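Local coordinates for protein phosphatidylglycerophosphatase B (PDB 6FMX) that removes the terminal phosphate of phosphatidylglycerophosphate to give phosphatidylglycerol and also acts as an undecaprenyl pyrophosphate phosphatase in the membrane, at residues G105-L110 and S141-C146. Residues are numbered along the deposited sequence; the frame is centred on the assembly and turned at random.
With OLC ((2R)-2,3-dihydroxypropyl (9Z)-octadec-9-enoate), chain E; OLC ((2R)-2,3-dihydroxypropyl (9Z)-octadec-9-enoate), chain F.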
loop_
_atom_site.group_PDB
_atom_site.type_symbol
_atom_site.label_atom_id
_atom_site.label_comp_id
_atom_site.label_asym_id
_atom_site.label_seq_id
_atom_site.Cartn_x
_atom_site.Cartn_y
_atom_site.Cartn_z
ATOM N N GLY A 105 4.499 -5.279 9.839
ATOM C CA GLY A 105 5.583 -4.646 10.568
ATOM C C GLY A 105 6.815 -4.454 9.708
ATOM O O GLY A 105 7.451 -3.398 9.740
ATOM N N THR A 106 7.165 -5.478 8.920
ATOM C CA THR A 106 8.244 -5.344 7.946
ATOM C C THR A 106 7.982 -4.166 7.024
ATOM O O THR A 106 8.880 -3.372 6.724
ATOM C CB THR A 106 8.364 -6.628 7.123
ATOM O OG1 THR A 106 8.658 -7.730 7.988
ATOM C CG2 THR A 106 9.458 -6.496 6.066
ATOM N N ASP A 107 6.736 -4.049 6.569
ATOM C CA ASP A 107 6.364 -2.985 5.656
ATOM C C ASP A 107 6.570 -1.615 6.288
ATOM O O ASP A 107 7.141 -0.712 5.668
ATOM C CB ASP A 107 4.912 -3.180 5.243
ATOM C CG ASP A 107 4.476 -2.197 4.209
ATOM O OD1 ASP A 107 4.686 -2.497 3.019
ATOM O OD2 ASP A 107 3.937 -1.132 4.586
ATOM N N ARG A 108 6.109 -1.442 7.524
ATOM C CA ARG A 108 6.243 -0.149 8.181
ATOM C C ARG A 108 7.704 0.175 8.449
ATOM O O ARG A 108 8.130 1.329 8.302
ATOM C CB ARG A 108 5.441 -0.147 9.479
ATOM C CG ARG A 108 3.955 -0.337 9.268
ATOM C CD ARG A 108 3.386 0.816 8.470
ATOM N NE ARG A 108 3.583 2.082 9.165
ATOM C CZ ARG A 108 3.611 3.268 8.572
ATOM N NH1 ARG A 108 3.452 3.363 7.255
ATOM N NH2 ARG A 108 3.797 4.361 9.301
ATOM N N LEU A 109 8.486 -0.834 8.835
ATOM C CA LEU A 109 9.902 -0.611 9.101
ATOM C C LEU A 109 10.643 -0.192 7.837
ATOM O O LEU A 109 11.455 0.740 7.865
ATOM C CB LEU A 109 10.528 -1.873 9.696
ATOM C CG LEU A 109 12.002 -1.783 10.096
ATOM C CD1 LEU A 109 12.255 -0.538 10.932
ATOM C CD2 LEU A 109 12.447 -3.038 10.845
ATOM N N LEU A 110 10.378 -0.875 6.722
ATOM C CA LEU A 110 11.068 -0.565 5.475
ATOM C C LEU A 110 10.698 0.827 4.968
ATOM O O LEU A 110 11.565 1.580 4.509
ATOM C CB LEU A 110 10.736 -1.633 4.432
ATOM C CG LEU A 110 11.282 -1.499 3.013
ATOM C CD1 LEU A 110 12.810 -1.534 3.013
ATOM C CD2 LEU A 110 10.720 -2.611 2.123
ATOM N N SER A 141 0.283 4.235 0.662
ATOM C CA SER A 141 0.268 3.413 -0.539
ATOM C C SER A 141 1.005 2.107 -0.318
ATOM O O SER A 141 0.583 1.043 -0.783
ATOM C CB SER A 141 0.881 4.193 -1.704
ATOM O OG SER A 141 0.327 5.501 -1.769
ATOM N N MET A 142 2.134 2.174 0.406
ATOM C CA MET A 142 2.901 0.980 0.725
ATOM C C MET A 142 2.121 0.052 1.652
ATOM O O MET A 142 2.148 -1.173 1.478
ATOM C CB MET A 142 4.225 1.385 1.364
ATOM C CG MET A 142 5.256 0.276 1.443
ATOM S SD MET A 142 6.917 0.972 1.430
ATOM C CE MET A 142 7.823 -0.375 2.202
ATOM N N ASN A 143 1.443 0.620 2.656
ATOM C CA ASN A 143 0.561 -0.164 3.523
ATOM C C ASN A 143 -0.534 -0.851 2.717
ATOM O O ASN A 143 -0.812 -2.043 2.910
ATOM C CB ASN A 143 -0.100 0.734 4.576
ATOM C CG ASN A 143 0.866 1.294 5.598
ATOM O OD1 ASN A 143 2.026 0.905 5.666
ATOM N ND2 ASN A 143 0.374 2.235 6.407
ATOM N N ALA A 144 -1.203 -0.100 1.833
ATOM C CA ALA A 144 -2.383 -0.643 1.162
ATOM C C ALA A 144 -1.992 -1.690 0.126
ATOM O O ALA A 144 -2.678 -2.704 -0.041
ATOM C CB ALA A 144 -3.198 0.480 0.513
ATOM N N ALA A 145 -0.897 -1.450 -0.601
ATOM C CA ALA A 145 -0.493 -2.390 -1.636
ATOM C C ALA A 145 0.045 -3.684 -1.048
ATOM O O ALA A 145 0.080 -4.699 -1.744
ATOM C CB ALA A 145 0.550 -1.754 -2.556
ATOM N N CYS A 146 0.479 -3.666 0.204
ATOM C CA CYS A 146 0.870 -4.876 0.913
ATOM C C CYS A 146 -0.326 -5.542 1.586
ATOM O O CYS A 146 -0.662 -6.680 1.264
ATOM C CB CYS A 146 1.947 -4.543 1.949
ATOM S SG CYS A 146 2.410 -5.920 3.025
HETATM C C18 OLC E . 10.635 -17.208 0.505
HETATM C C10 OLC E . 7.214 -11.586 5.326
HETATM C C9 OLC E . 7.692 -10.977 6.391
HETATM C C17 OLC E . 10.627 -15.772 1.022
HETATM C C11 OLC E . 8.139 -12.236 4.302
HETATM C C8 OLC E . 9.197 -10.892 6.662
HETATM C C24 OLC E . 7.407 -0.836 13.250
HETATM C C16 OLC E . 11.294 -15.740 2.398
HETATM C C12 OLC E . 7.852 -13.736 4.253
HETATM C C7 OLC E . 9.444 -11.144 8.155
HETATM C C15 OLC E . 10.584 -14.714 3.279
HETATM C C13 OLC E . 8.861 -14.478 5.121
HETATM C C6 OLC E . 10.463 -10.149 8.721
HETATM C C14 OLC E . 9.666 -15.447 4.256
HETATM C C5 OLC E . 10.014 -9.654 10.102
HETATM C C4 OLC E . 10.531 -8.241 10.407
HETATM C C3 OLC E . 9.576 -7.555 11.390
HETATM C C2 OLC E . 9.948 -6.078 11.529
HETATM C C21 OLC E . 8.020 -3.289 13.058
HETATM C C1 OLC E . 9.004 -5.366 12.499
HETATM C C22 OLC E . 8.211 -1.884 12.496
HETATM O O19 OLC E . 8.097 -5.948 12.987
HETATM O O25 OLC E . 7.993 0.414 12.991
HETATM O O23 OLC E . 9.562 -1.535 12.591
HETATM O O20 OLC E . 9.197 -4.014 12.811
HETATM C C10 OLC F . 3.778 -10.914 14.946
HETATM C C9 OLC F . 4.046 -9.637 14.684
HETATM C C11 OLC F . 4.895 -11.929 14.976
HETATM C C8 OLC F . 5.466 -9.203 14.416
HETATM C C24 OLC F . 2.897 3.734 13.041
HETATM C C12 OLC F . 5.056 -12.550 13.594
HETATM C C7 OLC F . 5.631 -7.738 14.801
HETATM C C6 OLC F . 4.336 -6.966 14.585
HETATM C C5 OLC F . 4.617 -5.566 14.049
HETATM C C4 OLC F . 3.728 -4.532 14.729
HETATM C C3 OLC F . 3.259 -3.476 13.735
HETATM C C2 OLC F . 4.223 -2.296 13.693
HETATM C C21 OLC F . 3.610 1.454 13.740
HETATM C C1 OLC F . 3.451 -1.020 13.456
HETATM C C22 OLC F . 3.104 2.298 12.575
HETATM O O19 OLC F . 2.231 -1.026 13.441
HETATM O O25 OLC F . 4.168 4.374 13.197
HETATM O O23 OLC F . 4.067 2.275 11.515
HETATM O O20 OLC F . 4.156 0.234 13.242
HETATM O O HOH W 1 4.396 1.742 4.803
#
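Two transmembrane helices of the PAP2 phosphatase bundle, 96-118 and 139-158, meet where Asp-107 and Arg-108 face Met-142 and Asn-143, near the bound tungstate; their segments 105-110 and 141-146 run nearly antiparallel (155°, axes 9.8 Å apart). Arg-108 reaches across with its chain bent at chi2 and chi3, and its NH1 gives a fairly straight hydrogen bond to Asn-143 OD1 (3.3 Å, 154°). The donor sits to the side of the carbonyl, and guanidinium and amide planes are turned 73° apart. Water 1 donates to the same OD1 at 2.7 Å and accepts weakly from NH1, while Asn-143 ND2 binds Gly-72 O, which fixes the amide's rotation. At another edge of the guanidinium, NE comes improbably close to O23 of the monoolein in chain F, a doubtful detail, and NH2 bonds it weakly. Replacing Arg-108 with alanine would remove the guanidinium and is likely to leave Asn-143 OD1 without that donor. Asp-107, with CG anti to the backbone N, pushes its carboxylate between the helices: OD1 lies 3.2 Å from Met-142 CG and 3.6 Å from Cys-146 CB, and OD2 only 3.0 Å from Asn-143 OD1, an approach of two acceptors that might favour a protonated carboxyl. Beyond them, Leu-110 crosses Met-142 at about a right angle, CD2 3.7 Å from CE. The Arg-108 side chain lies about 5 Å from the tungstate, and Asn-143 follows the proposed proton donor His-140 by one helical turn, so these two transmembrane helices pack directly beside the PAP2 active site.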